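Local structure of UPF0135 protein SA1388 (Staphylococcus aureus subsp. aureus, 3LNL) at residues B[5-10]-B[38-43]; B[16-21]-B[103-108]; B[31-36]-B[70-75]; B[45-50]-B[334-339]; B[64-69]-B[97-102]. The protein is of unknown function but belongs to the NIF3 family, binds two zinc ions in a dinuclear centre and assembles into a toroidal homohexamer. The protein carries 2 engineered substitutions. All blocks are in the same frame, centred on the assembly; numbering follows the deposited sequence.

In the fold
From the N terminus, interaction 1 closes a short loop that brings the start of helix 7-17 against the segment leading into strand 43-46. Interaction 2 begins at the end of the same helix, crosses interaction 1 and reaches helix 103-106; interactions 3 and 5 both lie within its loop. Interaction 3 ties strand 30-32 and the residues after it to the segment after strand 64-67, and crosses interactions 1 and 5. Interaction 4 closes by far the longest loop, 283 residues that include the PII-like domain, and encloses interaction 5 while crossing interactions 2 and 3. Interaction 5 joins the central parallel strands, and interactions 2 and 5 supply zinc ligands.

Interaction 1 of 5, residues B[5-10]-B[38-43]; sequences MKIADL and VEVTGV
The carbonyl oxygen of Met5 takes the backbone N-H of Val40, O to N 2.9 Å and nearly straight at 169°. Two positions on, Ile7 N returns a bond of 2.9 Å to Val38 O, so Lys6 and Glu39 lie side by side as a single isolated backbone bridge. Water 1 adds a third link by donating to Met5 O and to Val40 O, which gives the Met5 carbonyl two donors. Beneath this polar strip, Val40 is the apolar centre. The Met5 chain runs straight as far as SD and then bends (chi3 75°), bringing CE to 3.6 Å from Val40 CB, while Ile7 CD1 meets Val40 CG2 at about a right angle, 3.9 Å away. Slim, branched valine suits this wedge, and Thr64 of strand 64-67 and Phe348 of helix 336-350 extend the same core. Farther out, Lys6 is the N-cap of helix 7-17, and its N-H reaches Asp9 OD2 at 2.8 Å on the anti lone pair, the half of a capping box supplied by the third helical residue. The carboxylate of Asp9 also lies where the helix dipole would probably stabilise its negative charge, while the backbone bridge ties the helix start to the loop that leads into strand 43-46.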
# COMPACT_ATOMS: atom_id res chain seq x y z
N MET B 5 -3.06 20.91 -42.61
CA MET B 5 -3.23 20.18 -41.38
C MET B 5 -2.05 20.43 -40.42
O MET B 5 -0.90 20.24 -40.81
CB MET B 5 -3.40 18.69 -41.68
CG MET B 5 -3.51 17.84 -40.48
SD MET B 5 -3.73 16.10 -40.82
CE MET B 5 -2.08 15.69 -41.30
N LYS B 6 -2.35 20.87 -39.20
CA LYS B 6 -1.35 20.96 -38.13
C LYS B 6 -1.35 19.72 -37.24
O LYS B 6 -2.31 18.94 -37.27
CB LYS B 6 -1.57 22.21 -37.26
CG LYS B 6 -1.48 23.53 -38.03
CD LYS B 6 -1.82 24.73 -37.15
CE LYS B 6 -1.51 26.07 -37.79
NZ LYS B 6 -1.26 27.11 -36.72
N ILE B 7 -0.31 19.53 -36.43
CA ILE B 7 -0.30 18.40 -35.50
C ILE B 7 -1.60 18.38 -34.67
O ILE B 7 -2.17 17.32 -34.44
CB ILE B 7 0.96 18.38 -34.61
CG1 ILE B 7 2.22 17.89 -35.38
CG2 ILE B 7 0.72 17.47 -33.36
CD1 ILE B 7 2.20 16.37 -35.71
N ALA B 8 -2.07 19.54 -34.21
CA ALA B 8 -3.30 19.62 -33.43
C ALA B 8 -4.51 19.03 -34.19
O ALA B 8 -5.29 18.28 -33.62
CB ALA B 8 -3.58 21.10 -33.01
N ASP B 9 -4.61 19.32 -35.49
CA ASP B 9 -5.67 18.76 -36.37
C ASP B 9 -5.50 17.25 -36.48
O ASP B 9 -6.49 16.50 -36.40
CB ASP B 9 -5.66 19.39 -37.77
CG ASP B 9 -5.75 20.89 -37.73
OD1 ASP B 9 -6.83 21.35 -37.33
OD2 ASP B 9 -4.77 21.59 -38.10
N LEU B 10 -4.27 16.79 -36.67
CA LEU B 10 -4.07 15.35 -36.77
C LEU B 10 -4.49 14.66 -35.47
O LEU B 10 -5.13 13.60 -35.48
CB LEU B 10 -2.63 15.03 -37.10
CG LEU B 10 -2.24 13.54 -37.19
CD1 LEU B 10 -3.08 12.77 -38.27
CD2 LEU B 10 -0.69 13.33 -37.47
N VAL B 38 2.66 22.92 -35.45
CA VAL B 38 3.45 22.68 -36.63
C VAL B 38 2.66 21.98 -37.73
O VAL B 38 1.88 21.11 -37.47
CB VAL B 38 4.78 21.88 -36.28
CG1 VAL B 38 5.35 21.22 -37.50
CG2 VAL B 38 5.80 22.91 -35.70
N GLU B 39 2.89 22.39 -38.97
CA GLU B 39 2.21 21.82 -40.14
C GLU B 39 2.78 20.41 -40.46
O GLU B 39 3.99 20.25 -40.47
CB GLU B 39 2.32 22.83 -41.32
CG GLU B 39 1.81 22.31 -42.60
CD GLU B 39 1.75 23.32 -43.74
OE1 GLU B 39 1.82 24.57 -43.52
OE2 GLU B 39 1.59 22.78 -44.85
N VAL B 40 1.92 19.41 -40.67
CA VAL B 40 2.33 18.04 -40.96
C VAL B 40 2.77 17.91 -42.41
O VAL B 40 2.01 18.26 -43.32
CB VAL B 40 1.19 17.04 -40.71
CG1 VAL B 40 1.60 15.59 -41.10
CG2 VAL B 40 0.75 17.09 -39.23
N THR B 41 3.99 17.44 -42.65
CA THR B 41 4.49 17.32 -44.02
C THR B 41 4.35 15.92 -44.56
O THR B 41 4.38 15.71 -45.77
CB THR B 41 6.00 17.70 -44.12
OG1 THR B 41 6.76 16.82 -43.26
CG2 THR B 41 6.24 19.19 -43.78
N GLY B 42 4.15 14.95 -43.67
CA GLY B 42 4.01 13.57 -44.07
C GLY B 42 4.01 12.74 -42.81
O GLY B 42 4.53 13.18 -41.78
N VAL B 43 3.43 11.53 -42.89
CA VAL B 43 3.31 10.62 -41.74
C VAL B 43 3.94 9.22 -42.02
O VAL B 43 3.60 8.56 -43.00
CB VAL B 43 1.81 10.46 -41.29
CG1 VAL B 43 1.65 9.46 -40.06
CG2 VAL B 43 1.15 11.87 -40.99
O HOH W 1 -0.20 19.83 -43.47

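Interaction 2 of 5, residues B[16-21]-B[103-108]. With ZN (zinc ion), chain G.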
# COMPACT_ATOMS: atom_id res chain seq x y z
N HIS B 16 -10.54 10.93 -32.64
CA HIS B 16 -11.90 10.62 -33.06
C HIS B 16 -12.02 9.11 -33.34
O HIS B 16 -12.93 8.47 -32.86
CB HIS B 16 -12.27 11.45 -34.29
CG HIS B 16 -13.63 11.14 -34.83
ND1 HIS B 16 -14.78 11.58 -34.22
CD2 HIS B 16 -14.02 10.39 -35.88
CE1 HIS B 16 -15.83 11.12 -34.89
NE2 HIS B 16 -15.39 10.37 -35.89
N HIS B 17 -11.07 8.55 -34.09
CA HIS B 17 -11.18 7.17 -34.50
C HIS B 17 -10.60 6.17 -33.52
O HIS B 17 -11.07 5.03 -33.48
CB HIS B 17 -10.55 6.99 -35.89
CG HIS B 17 -11.27 7.71 -36.99
ND1 HIS B 17 -12.45 7.25 -37.55
CD2 HIS B 17 -10.95 8.85 -37.66
CE1 HIS B 17 -12.83 8.09 -38.50
NE2 HIS B 17 -11.94 9.07 -38.58
N VAL B 18 -9.61 6.57 -32.71
CA VAL B 18 -8.92 5.65 -31.79
C VAL B 18 -8.69 6.40 -30.48
O VAL B 18 -7.58 6.88 -30.19
CB VAL B 18 -7.56 5.16 -32.36
CG1 VAL B 18 -6.89 4.10 -31.44
CG2 VAL B 18 -7.68 4.62 -33.82
N PRO B 19 -9.78 6.58 -29.72
CA PRO B 19 -9.75 7.60 -28.67
C PRO B 19 -8.63 7.38 -27.66
O PRO B 19 -8.52 6.28 -27.10
CB PRO B 19 -11.10 7.45 -27.98
CG PRO B 19 -11.96 6.68 -28.91
CD PRO B 19 -11.13 6.07 -29.99
N PHE B 20 -7.88 8.44 -27.37
CA PHE B 20 -6.75 8.31 -26.46
C PHE B 20 -7.20 7.91 -25.06
O PHE B 20 -6.45 7.25 -24.33
CB PHE B 20 -5.93 9.57 -26.47
CG PHE B 20 -5.14 9.73 -27.73
CD1 PHE B 20 -5.61 10.50 -28.77
CD2 PHE B 20 -3.97 8.99 -27.92
CE1 PHE B 20 -4.90 10.61 -29.95
CE2 PHE B 20 -3.26 9.08 -29.10
CZ PHE B 20 -3.71 9.90 -30.12
N SER B 21 -8.45 8.24 -24.72
CA SER B 21 -9.02 7.91 -23.43
C SER B 21 -9.22 6.38 -23.22
O SER B 21 -9.39 5.93 -22.10
CB SER B 21 -10.38 8.64 -23.28
OG SER B 21 -11.42 8.05 -24.09
N THR B 103 -1.87 1.60 -26.09
CA THR B 103 -2.93 0.67 -25.72
C THR B 103 -4.31 1.11 -26.27
O THR B 103 -5.13 0.25 -26.47
CB THR B 103 -2.99 0.35 -24.22
OG1 THR B 103 -3.20 1.54 -23.46
CG2 THR B 103 -1.69 -0.38 -23.75
N ASN B 104 -4.55 2.40 -26.57
CA ASN B 104 -5.75 2.75 -27.37
C ASN B 104 -5.87 1.99 -28.69
O ASN B 104 -6.97 1.59 -29.10
CB ASN B 104 -5.98 4.29 -27.54
CG ASN B 104 -4.78 5.01 -28.10
OD1 ASN B 104 -3.61 4.69 -27.77
ND2 ASN B 104 -5.04 5.99 -28.99
N LEU B 105 -4.76 1.73 -29.35
CA LEU B 105 -4.80 0.93 -30.57
C LEU B 105 -4.90 -0.57 -30.29
O LEU B 105 -5.47 -1.28 -31.11
CB LEU B 105 -3.58 1.25 -31.44
CG LEU B 105 -3.64 0.79 -32.89
CD1 LEU B 105 -4.65 1.63 -33.71
CD2 LEU B 105 -2.18 0.89 -33.44
N ASP B 106 -4.36 -1.04 -29.15
CA ASP B 106 -4.52 -2.46 -28.74
C ASP B 106 -5.97 -2.83 -28.50
O ASP B 106 -6.34 -3.99 -28.69
CB ASP B 106 -3.68 -2.80 -27.49
CG ASP B 106 -2.19 -2.90 -27.80
OD1 ASP B 106 -1.89 -3.60 -28.81
OD2 ASP B 106 -1.35 -2.29 -27.06
N VAL B 107 -6.79 -1.86 -28.08
CA VAL B 107 -8.16 -2.13 -27.69
C VAL B 107 -9.21 -1.66 -28.70
O VAL B 107 -10.41 -1.85 -28.52
CB VAL B 107 -8.50 -1.55 -26.32
CG1 VAL B 107 -7.49 -2.05 -25.22
CG2 VAL B 107 -8.63 0.02 -26.39
N ASN B 108 -8.75 -1.10 -29.80
CA ASN B 108 -9.66 -0.55 -30.80
C ASN B 108 -10.27 -1.65 -31.68
O ASN B 108 -9.54 -2.57 -32.12
CB ASN B 108 -8.88 0.40 -31.68
CG ASN B 108 -9.78 1.24 -32.52
OD1 ASN B 108 -10.08 0.89 -33.67
ND2 ASN B 108 -10.26 2.36 -31.93
ZN ZN G . 0.24 -3.48 -28.25
O HOH W 2 -10.81 2.94 -35.47
O HOH W 3 1.84 -2.90 -27.04
O HOH W 4 0.34 -5.08 -26.75
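His17 O is gripped twice, by Asn108 ND2 at 3.2 Å and by water 2. The same water donates to Asn108 OD1, 2.8 Å away, so carbonyl, water and amide form a closed ring, and OD1 also accepts from the backbone N of His110. The Asn108 donor lies in the carbonyl plane of His17, on a lone pair. One residue later, as the chain leaves helix 7-17, Val18 O receives Asn104 ND2 at 2.9 Å and 161°; here the donor sits above the carbonyl plane, although the oxygen lies in the plane of the amide. Asn104 reaches it with CG held between the backbone N and the carbonyl carbon (chi1 54°); its CB lies 3.3 Å from Pro19 O. The amide passes obliquely by the Phe20 ring, ND2 being 3.4 Å from CD2. Between the two asparagines Val18 turns its branches inward, with CG1 4.0 Å from Leu105 CD1. Asparagine suits both positions because a short amide can donate to a carbonyl where the chain leaves helix 7-17. Asp106 chelates a zinc ion through both oxygens, beside His68 and Glu333. The two amide bonds join segment 103-108 to the end of helix 7-17, consistent with a fixed backbone behind this carboxylate.

Interaction 3 of 5, residues B[31-36]-B[70-75]; sequences LLIGDE and PLIFKG. Engineered in segment 31-36: Glu36 (natural residue Gly).
Leu32 CD1 meets the pyrrolidine ring of Pro70 at CB, 3.6 Å away, the two side chains passing at a slant. The same methyl also lies 3.6 Å from the carbonyl oxygen of Ile72, whose own hydrogen bond comes from Asn28 ND2. Leu32 and Ile33 form a classic beta bulge in which both residues face Leu98, on the outermost strand of the NIF3 sheet within this chain. Here the chain turns a corner, and the bulge allows two successive side chains to point at segment 70-75. No hydrogen bond joins the two segments; the contact is apolar. Leucine suits position 32 because its methyl can fit between backbone and ring, whereas branched Ile33 offers CG1 and CD1 to two aliphatic neighbours. Ile33 has CG1 beside its backbone N (chi1 -62°), and from there its tip reaches both, with CD1 4.1 Å from Leu71 CD2. Leu91 of helix 83-93 packs on both Ile33 and Leu71. Ile33, in the bulge, and Gly34 after it pair in a parallel ladder with a strand of a neighbouring subunit, so the sheet continues across the interface. Ile72 approaches Ile33 at about a right angle, its CD1 4.0 Å from Ile33 CG1.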
# COMPACT_ATOMS: atom_id res chain seq x y z
N LEU B 31 0.61 12.97 -28.21
CA LEU B 31 1.80 13.70 -28.73
C LEU B 31 2.87 13.64 -27.65
O LEU B 31 2.73 14.27 -26.63
CB LEU B 31 1.46 15.16 -29.06
CG LEU B 31 2.61 15.99 -29.64
CD1 LEU B 31 3.09 15.39 -30.94
CD2 LEU B 31 2.20 17.48 -29.80
N LEU B 32 3.92 12.84 -27.85
CA LEU B 32 4.96 12.68 -26.83
C LEU B 32 6.06 13.70 -27.04
O LEU B 32 6.69 14.17 -26.09
CB LEU B 32 5.57 11.28 -26.88
CG LEU B 32 4.57 10.12 -26.55
CD1 LEU B 32 5.30 8.77 -26.24
CD2 LEU B 32 3.61 10.55 -25.39
N ILE B 33 6.37 13.99 -28.29
CA ILE B 33 7.47 14.86 -28.63
C ILE B 33 7.01 15.67 -29.82
O ILE B 33 6.75 15.09 -30.88
CB ILE B 33 8.77 14.12 -29.02
CG1 ILE B 33 9.31 13.27 -27.89
CG2 ILE B 33 9.87 15.18 -29.41
CD1 ILE B 33 10.29 12.18 -28.27
N GLY B 34 6.94 16.99 -29.66
CA GLY B 34 6.65 17.86 -30.78
C GLY B 34 5.93 19.15 -30.44
O GLY B 34 5.95 19.62 -29.31
N ASP B 35 5.26 19.70 -31.45
CA ASP B 35 4.65 21.01 -31.39
C ASP B 35 3.30 20.95 -32.11
O ASP B 35 3.24 20.70 -33.31
CB ASP B 35 5.56 21.99 -32.11
CG ASP B 35 5.09 23.40 -32.01
OD1 ASP B 35 3.92 23.66 -31.67
OD2 ASP B 35 5.96 24.28 -32.16
N GLU B 36 2.22 21.16 -31.36
CA GLU B 36 0.83 21.10 -31.88
C GLU B 36 0.59 22.07 -33.05
O GLU B 36 -0.26 21.82 -33.92
CB GLU B 36 -0.14 21.49 -30.74
CG GLU B 36 -0.08 20.53 -29.52
CD GLU B 36 -1.11 19.43 -29.54
OE1 GLU B 36 -1.93 19.33 -30.47
OE2 GLU B 36 -1.12 18.63 -28.58
N PRO B 70 5.36 3.65 -27.00
CA PRO B 70 5.73 5.01 -26.64
C PRO B 70 7.24 5.08 -26.39
O PRO B 70 7.80 4.36 -25.57
CB PRO B 70 4.91 5.27 -25.36
CG PRO B 70 4.64 3.95 -24.81
CD PRO B 70 4.61 2.98 -25.93
N LEU B 71 7.92 5.97 -27.10
CA LEU B 71 9.36 6.08 -26.97
C LEU B 71 9.70 6.57 -25.56
O LEU B 71 10.77 6.23 -25.03
CB LEU B 71 9.88 7.07 -28.00
CG LEU B 71 11.37 7.35 -28.09
CD1 LEU B 71 12.17 6.04 -28.41
CD2 LEU B 71 11.67 8.45 -29.10
N ILE B 72 8.84 7.41 -25.01
CA ILE B 72 8.96 7.84 -23.61
C ILE B 72 7.86 7.14 -22.88
O ILE B 72 6.69 7.30 -23.22
CB ILE B 72 8.83 9.35 -23.42
CG1 ILE B 72 9.94 10.08 -24.18
CG2 ILE B 72 8.87 9.74 -21.86
CD1 ILE B 72 9.71 11.62 -24.28
N PHE B 73 8.22 6.28 -21.95
CA PHE B 73 7.22 5.53 -21.21
C PHE B 73 7.26 5.95 -19.77
O PHE B 73 6.42 6.72 -19.33
CB PHE B 73 7.36 4.03 -21.41
CG PHE B 73 6.33 3.24 -20.71
CD1 PHE B 73 4.97 3.48 -20.93
CD2 PHE B 73 6.70 2.25 -19.80
CE1 PHE B 73 4.00 2.76 -20.27
CE2 PHE B 73 5.70 1.50 -19.10
CZ PHE B 73 4.37 1.77 -19.33
N LYS B 74 8.26 5.53 -19.03
CA LYS B 74 8.42 6.13 -17.72
C LYS B 74 9.23 7.41 -17.96
O LYS B 74 10.07 7.50 -18.86
CB LYS B 74 9.04 5.13 -16.74
CG LYS B 74 8.17 3.87 -16.63
CD LYS B 74 8.00 3.33 -15.21
CE LYS B 74 6.77 2.39 -15.08
NZ LYS B 74 6.91 1.07 -15.81
N GLY B 75 8.98 8.44 -17.20
CA GLY B 75 9.60 9.68 -17.59
C GLY B 75 11.13 9.60 -17.80
O GLY B 75 11.85 8.84 -17.13

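Interaction 4 of 5, residues B[45-50]-B[334-339]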
# COMPACT_ATOMS: atom_id res chain seq x y z
N THR B 45 4.38 5.59 -40.17
CA THR B 45 3.98 4.68 -39.08
C THR B 45 5.09 3.68 -38.69
O THR B 45 5.89 3.26 -39.52
CB THR B 45 2.68 3.92 -39.41
OG1 THR B 45 2.93 2.96 -40.47
CG2 THR B 45 1.56 4.91 -39.81
N ALA B 46 5.12 3.33 -37.39
CA ALA B 46 6.21 2.55 -36.84
C ALA B 46 5.68 1.73 -35.65
O ALA B 46 4.67 2.12 -35.04
CB ALA B 46 7.32 3.49 -36.39
N LEU B 47 6.35 0.61 -35.33
CA LEU B 47 6.05 -0.09 -34.09
C LEU B 47 6.83 0.58 -32.95
O LEU B 47 6.24 1.06 -31.95
CB LEU B 47 6.41 -1.59 -34.21
CG LEU B 47 6.38 -2.46 -32.97
CD1 LEU B 47 4.95 -2.41 -32.35
CD2 LEU B 47 6.82 -3.93 -33.25
N ASP B 48 8.15 0.63 -33.11
CA ASP B 48 9.06 1.26 -32.20
C ASP B 48 9.76 2.35 -33.01
O ASP B 48 10.24 2.08 -34.14
CB ASP B 48 10.13 0.29 -31.70
CG ASP B 48 9.58 -0.69 -30.65
OD1 ASP B 48 9.17 -0.21 -29.59
OD2 ASP B 48 9.60 -1.90 -30.89
N CYS B 49 9.86 3.54 -32.41
CA CYS B 49 10.55 4.68 -33.05
C CYS B 49 12.03 4.61 -32.73
O CYS B 49 12.48 5.20 -31.75
CB CYS B 49 10.00 5.98 -32.55
SG CYS B 49 10.75 7.39 -33.43
N THR B 50 12.78 3.78 -33.49
CA THR B 50 14.20 3.62 -33.28
C THR B 50 14.94 4.75 -34.04
O THR B 50 14.31 5.53 -34.84
CB THR B 50 14.69 2.30 -33.84
OG1 THR B 50 14.53 2.31 -35.26
CG2 THR B 50 13.90 1.10 -33.22
N TYR B 334 4.17 -5.70 -35.32
CA TYR B 334 4.61 -4.87 -36.47
C TYR B 334 3.57 -4.76 -37.55
O TYR B 334 3.66 -3.86 -38.38
CB TYR B 334 5.92 -5.40 -37.11
CG TYR B 334 5.66 -6.57 -38.03
CD1 TYR B 334 5.37 -6.34 -39.35
CD2 TYR B 334 5.65 -7.90 -37.57
CE1 TYR B 334 5.07 -7.38 -40.23
CE2 TYR B 334 5.39 -8.98 -38.47
CZ TYR B 334 5.09 -8.70 -39.79
OH TYR B 334 4.78 -9.69 -40.69
N VAL B 335 2.56 -5.64 -37.55
CA VAL B 335 1.47 -5.53 -38.50
C VAL B 335 0.77 -4.20 -38.40
O VAL B 335 0.06 -3.82 -39.32
CB VAL B 335 0.39 -6.71 -38.37
CG1 VAL B 335 1.05 -8.07 -38.63
CG2 VAL B 335 -0.30 -6.68 -36.99
N MET B 336 0.88 -3.48 -37.29
CA MET B 336 0.13 -2.22 -37.20
C MET B 336 0.73 -1.10 -38.07
O MET B 336 0.11 -0.06 -38.23
CB MET B 336 -0.13 -1.75 -35.76
CG MET B 336 1.03 -1.52 -34.85
SD MET B 336 2.33 -0.36 -35.37
CE MET B 336 1.37 1.19 -35.36
N LYS B 337 1.92 -1.28 -38.62
CA LYS B 337 2.49 -0.21 -39.43
C LYS B 337 1.67 -0.08 -40.71
O LYS B 337 1.14 0.98 -41.02
CB LYS B 337 3.98 -0.49 -39.76
CG LYS B 337 4.90 -0.57 -38.52
CD LYS B 337 6.36 -0.69 -38.85
CE LYS B 337 6.63 -2.01 -39.66
NZ LYS B 337 8.08 -2.11 -39.83
N GLU B 338 1.57 -1.16 -41.47
CA GLU B 338 0.71 -1.18 -42.64
C GLU B 338 -0.75 -1.03 -42.27
O GLU B 338 -1.49 -0.35 -42.96
CB GLU B 338 0.87 -2.47 -43.46
CG GLU B 338 2.26 -2.64 -44.12
CD GLU B 338 2.55 -1.68 -45.28
OE1 GLU B 338 3.71 -1.73 -45.77
OE2 GLU B 338 1.67 -0.90 -45.70
N GLY B 339 -1.17 -1.63 -41.16
CA GLY B 339 -2.58 -1.51 -40.79
C GLY B 339 -2.96 -0.07 -40.46
O GLY B 339 -4.04 0.39 -40.84
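Segment 45-50, continuing from strand 43-46, passes segment 334-339, which leads into helix 336-350, with CA atoms 5.1 Å apart at Thr45 and Lys337 and 5.5 Å apart at Leu47 and Tyr334. The hydroxyl of Thr45 donates to Lys337 O, OG1 to O 2.7 Å, from above the carbonyl plane and at a steep C=O...O angle of 107°. Threonine suits this place: its hydroxyl reaches the helix while its backbone bonds to Glu358 and Ser360. Lys337 then lays its aliphatic part along the strand, CG 3.7 Å from Leu47 N, before its NZ goes on to Ser360 O. A long side chain that is apolar along its length and charged at its tip can do both. Met336 is coiled, all three torsions near +60°, so that SD comes within 3.4 Å of Ala46 O and also packs on His68. Leu47 points CD2 at the helical turn, 3.8 Å from Tyr334 N, and touches the side chain of His69 as well. Asp48, next along, bonds to His69 ND1 and to His312 of a neighbouring subunit. Leu47, Asp48 and Met336 thus belong to the second shell of the dinuclear zinc centre of the NIF3 fold, packing on or bonding to its two adjacent histidines.

Interaction 5 of 5, residues B[64-69]-B[97-102]. With ZN (zinc ion), chain G; ZN (zinc ion), chain F.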
# COMPACT_ATOMS: atom_id res chain seq x y z
N THR B 64 6.37 13.80 -39.11
CA THR B 64 5.50 13.18 -38.12
C THR B 64 5.65 11.68 -38.15
O THR B 64 5.54 11.05 -39.24
CB THR B 64 4.02 13.57 -38.36
OG1 THR B 64 3.93 15.00 -38.39
CG2 THR B 64 3.05 13.00 -37.27
N ILE B 65 5.89 11.10 -36.96
CA ILE B 65 5.97 9.67 -36.78
C ILE B 65 4.87 9.31 -35.82
O ILE B 65 4.75 9.95 -34.76
CB ILE B 65 7.36 9.19 -36.26
CG1 ILE B 65 8.43 9.58 -37.29
CG2 ILE B 65 7.40 7.63 -35.94
CD1 ILE B 65 9.89 9.42 -36.82
N ILE B 66 4.07 8.31 -36.19
CA ILE B 66 3.15 7.68 -35.27
C ILE B 66 3.63 6.24 -34.96
O ILE B 66 3.65 5.37 -35.84
CB ILE B 66 1.72 7.59 -35.83
CG1 ILE B 66 1.17 8.96 -36.21
CG2 ILE B 66 0.79 6.93 -34.72
CD1 ILE B 66 -0.20 8.92 -36.92
N SER B 67 4.00 5.99 -33.71
CA SER B 67 4.45 4.68 -33.30
C SER B 67 3.38 4.04 -32.43
O SER B 67 2.50 4.73 -31.91
CB SER B 67 5.79 4.76 -32.53
OG SER B 67 5.61 5.35 -31.22
N HIS B 68 3.44 2.71 -32.32
CA HIS B 68 2.61 2.00 -31.38
C HIS B 68 3.22 2.13 -29.97
O HIS B 68 2.58 2.64 -29.05
CB HIS B 68 2.47 0.54 -31.76
CG HIS B 68 1.58 -0.24 -30.86
ND1 HIS B 68 0.36 0.23 -30.43
CD2 HIS B 68 1.72 -1.46 -30.30
CE1 HIS B 68 -0.23 -0.69 -29.69
NE2 HIS B 68 0.62 -1.69 -29.50
N HIS B 69 4.48 1.74 -29.84
CA HIS B 69 5.12 1.77 -28.54
C HIS B 69 5.57 3.20 -28.23
O HIS B 69 6.14 3.87 -29.09
CB HIS B 69 6.29 0.82 -28.49
CG HIS B 69 5.90 -0.63 -28.54
ND1 HIS B 69 6.73 -1.60 -29.07
CD2 HIS B 69 4.78 -1.26 -28.14
CE1 HIS B 69 6.13 -2.77 -28.98
NE2 HIS B 69 4.98 -2.61 -28.34
N ASN B 97 7.90 15.35 -35.08
CA ASN B 97 6.91 15.12 -34.10
C ASN B 97 6.62 13.62 -33.98
O ASN B 97 6.49 12.93 -34.98
CB ASN B 97 5.62 15.83 -34.50
CG ASN B 97 5.83 17.27 -34.83
OD1 ASN B 97 5.99 18.08 -33.93
ND2 ASN B 97 5.83 17.61 -36.13
N LEU B 98 6.44 13.15 -32.75
CA LEU B 98 6.23 11.74 -32.45
C LEU B 98 4.96 11.60 -31.63
O LEU B 98 4.88 12.12 -30.52
CB LEU B 98 7.43 11.14 -31.68
CG LEU B 98 7.23 9.67 -31.25
CD1 LEU B 98 7.05 8.73 -32.52
CD2 LEU B 98 8.34 9.15 -30.34
N ILE B 99 4.02 10.85 -32.17
CA ILE B 99 2.77 10.52 -31.48
C ILE B 99 2.74 9.02 -31.20
O ILE B 99 3.13 8.22 -32.06
CB ILE B 99 1.55 10.87 -32.41
CG1 ILE B 99 1.51 12.40 -32.67
CG2 ILE B 99 0.21 10.26 -31.88
CD1 ILE B 99 0.64 12.81 -33.97
N ALA B 100 2.31 8.63 -30.00
CA ALA B 100 2.19 7.26 -29.65
C ALA B 100 0.70 6.90 -29.59
O ALA B 100 -0.10 7.52 -28.85
CB ALA B 100 2.81 6.96 -28.25
N MET B 101 0.34 5.89 -30.36
CA MET B 101 -1.00 5.29 -30.29
C MET B 101 -0.78 3.89 -29.77
O MET B 101 -0.61 2.93 -30.57
CB MET B 101 -1.65 5.32 -31.69
CG MET B 101 -2.01 6.77 -32.16
SD MET B 101 -2.73 6.67 -33.81
CE MET B 101 -4.44 6.22 -33.39
N HIS B 102 -0.76 3.78 -28.42
CA HIS B 102 -0.35 2.56 -27.79
C HIS B 102 -1.54 1.70 -27.39
O HIS B 102 -2.21 1.18 -28.28
CB HIS B 102 0.62 2.80 -26.64
CG HIS B 102 1.28 1.55 -26.17
ND1 HIS B 102 1.61 1.33 -24.84
CD2 HIS B 102 1.63 0.43 -26.84
CE1 HIS B 102 2.16 0.13 -24.73
NE2 HIS B 102 2.17 -0.45 -25.92
ZN ZN G . 0.24 -3.48 -28.25
ZN ZN F . 3.61 -4.09 -27.40
O HOH W 3 1.84 -2.90 -27.04
O HOH W 5 4.44 -3.25 -25.50
O HOH W 6 2.49 -5.38 -25.97
O HOH W 4 0.34 -5.08 -26.75
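Two neighbouring parallel strands of the NIF3 sheet, 64-67 and 97-100, run side by side and lead to the dinuclear zinc site. Four backbone bonds alternate between them, from Ile65 N to Asn97 O (2.8 Å) through to Met101 N on Ser67 O. Residues of one face, Thr64, Ile66, Asn97 and Ile99, look toward helices 7-17 and 336-350; on the other, Leu98 CD1 packs 3.6 Å from Ile65 CG2. Branched isoleucines suit such strands, filling the spaces between layers. With helix 83-93 in the connection, the pair forms a beta-alpha-beta crossover, and the zinc ligands His68 and His69 lie toward the C-terminal end of the first strand. His68 swings its ring out with CG opposite the backbone N (chi1 -177°), and ND1 donates to Met101 O at 2.9 Å, in the ring plane and on a lone pair of the carbonyl. That bond fixes the ring's rotation and aims NE2 at one zinc, 2.2 Å away. Imidazole suits this place, since one nitrogen can hold the backbone while the other binds metal. His69 NE2 binds the second zinc, whose site His330 and Glu333 complete. His102 brings its edge over the His68 face in a T-shaped pair with planes at 65°. Its ND1 bonds to Asp27, while its NE2 lies 2.7 Å from water 3, the water that bridges both zinc ions.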